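Local coordinates for USG-1 protein homolog (Pseudomonas aeruginosa, PDB 2HJS) that probably binds NAD and acts as a dimeric oxidoreductase of the aspartate-semialdehyde dehydrogenase family, though its reaction is not established, at residues G46-M49 / S54-R57. Sequence-based numbering, arbitrary orientation.
Sequences GQRM and SSLR
Met49 and Leu56 form an antiparallel hydrogen-bonded pair of a beta hairpin, with Leu56 N donating to Met49 O at 2.8 Å and Met49 N to Leu56 O at 2.9 Å. Arg48 and Arg57 make the adjoining non-hydrogen-bonded pair, where Arg48 CA makes a CA-H...O contact with Leu56 O at 3.2 Å. This backbone ladder is the tight part of the contact. The selenomethionine side chain of Met49 and that of Leu56 share one face of the sheet, where both pack on Leu38 of strand 36-40.

The other face, carrying Arg48 and Arg57, is polar and solvent-exposed. Bent at chi3 (83°), the Arg48 chain turns its guanidinium side-on to Ser55: NE hydrogen-bonds OG at 3.0 Å, bent (145°), and NH2 the carbonyl O at 3.2 Å, nearly straight (172°) but off its lone pairs. One face of the Arg48 guanidinium has Arg57 N above it, offset toward the rim. Arg57, extended from CG to NE, crosses Arg48 at about a right angle and sets its guanidinium, similarly offset, over Gly46 CA, 3.8 Å from NH2.

Strand 48-51 is the sheet's edge strand within this chain, in the Rossmann-type NAD-binding domain, joined through 54-60 to 36-40. Arg48 NH1 and Arg57 NE, like charges 5.6 Å apart, are probably screened by solvent, while two bonds to uncharged Ser55 oxygens probably restrain the Arg48 guanidinium's rotation without a salt bridge.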
loop_
_atom_site.group_PDB
_atom_site.type_symbol
_atom_site.label_atom_id
_atom_site.label_comp_id
_atom_site.label_asym_id
_atom_site.label_seq_id
_atom_site.Cartn_x
_atom_site.Cartn_y
_atom_site.Cartn_z
ATOM N N GLY A 46 -6.857 -23.313 -31.238
ATOM C CA GLY A 46 -7.723 -23.087 -32.401
ATOM C C GLY A 46 -8.050 -21.630 -32.714
ATOM O O GLY A 46 -8.536 -21.317 -33.805
ATOM N N GLN A 47 -7.797 -20.731 -31.767
ATOM C CA GLN A 47 -8.032 -19.312 -32.022
ATOM C C GLN A 47 -6.804 -18.644 -32.663
ATOM O O GLN A 47 -5.694 -19.180 -32.615
ATOM C CB GLN A 47 -8.525 -18.591 -30.765
ATOM C CG GLN A 47 -7.450 -18.163 -29.793
ATOM C CD GLN A 47 -8.017 -17.805 -28.422
ATOM O OE1 GLN A 47 -8.497 -18.673 -27.689
ATOM N NE2 GLN A 47 -7.950 -16.524 -28.065
ATOM N N ARG A 48 -7.016 -17.497 -33.295
ATOM C CA ARG A 48 -5.951 -16.848 -34.060
ATOM C C ARG A 48 -5.425 -15.592 -33.359
ATOM O O ARG A 48 -6.144 -14.945 -32.600
ATOM C CB ARG A 48 -6.408 -16.540 -35.497
ATOM C CG ARG A 48 -6.861 -17.778 -36.292
ATOM C CD ARG A 48 -6.880 -17.550 -37.815
ATOM N NE ARG A 48 -5.561 -17.729 -38.442
ATOM C CZ ARG A 48 -5.111 -18.865 -38.984
ATOM N NH1 ARG A 48 -5.861 -19.966 -38.992
ATOM N NH2 ARG A 48 -3.894 -18.908 -39.522
HETATM N N MSE A 49 -4.158 -15.270 -33.602
HETATM C CA MSE A 49 -3.542 -14.070 -33.046
HETATM C C MSE A 49 -2.705 -13.373 -34.083
HETATM O O MSE A 49 -2.079 -14.019 -34.917
HETATM C CB MSE A 49 -2.651 -14.406 -31.851
HETATM C CG MSE A 49 -3.389 -14.864 -30.639
HETATM SE SE MSE A 49 -2.131 -15.234 -29.192
HETATM C CE MSE A 49 -1.261 -13.465 -29.014
ATOM N N SER A 54 0.510 -10.460 -39.899
ATOM C CA SER A 54 -0.060 -11.726 -40.318
ATOM C C SER A 54 -0.861 -12.370 -39.163
ATOM O O SER A 54 -0.842 -11.879 -38.029
ATOM C CB SER A 54 1.035 -12.639 -40.873
ATOM O OG SER A 54 1.730 -13.321 -39.859
ATOM N N SER A 55 -1.563 -13.455 -39.465
ATOM C CA SER A 55 -2.486 -14.090 -38.535
ATOM C C SER A 55 -2.093 -15.555 -38.285
ATOM O O SER A 55 -2.036 -16.358 -39.219
ATOM C CB SER A 55 -3.909 -13.970 -39.099
ATOM O OG SER A 55 -4.827 -14.776 -38.392
ATOM N N LEU A 56 -1.822 -15.892 -37.022
ATOM C CA LEU A 56 -1.291 -17.217 -36.646
ATOM C C LEU A 56 -2.290 -18.062 -35.853
ATOM O O LEU A 56 -2.964 -17.550 -34.967
ATOM C CB LEU A 56 -0.020 -17.047 -35.792
ATOM C CG LEU A 56 1.327 -16.756 -36.459
ATOM C CD1 LEU A 56 1.278 -15.486 -37.297
ATOM C CD2 LEU A 56 2.393 -16.617 -35.417
ATOM N N ARG A 57 -2.371 -19.361 -36.143
ATOM C CA ARG A 57 -3.241 -20.248 -35.359
ATOM C C ARG A 57 -2.559 -20.672 -34.048
ATOM O O ARG A 57 -1.401 -21.084 -34.061
ATOM C CB ARG A 57 -3.636 -21.480 -36.182
ATOM C CG ARG A 57 -4.766 -22.313 -35.569
ATOM C CD ARG A 57 -5.026 -23.584 -36.402
ATOM N NE ARG A 57 -5.906 -24.537 -35.705
ATOM C CZ ARG A 57 -5.519 -25.387 -34.741
ATOM N NH1 ARG A 57 -4.245 -25.435 -34.329
ATOM N NH2 ARG A 57 -6.418 -26.202 -34.183
#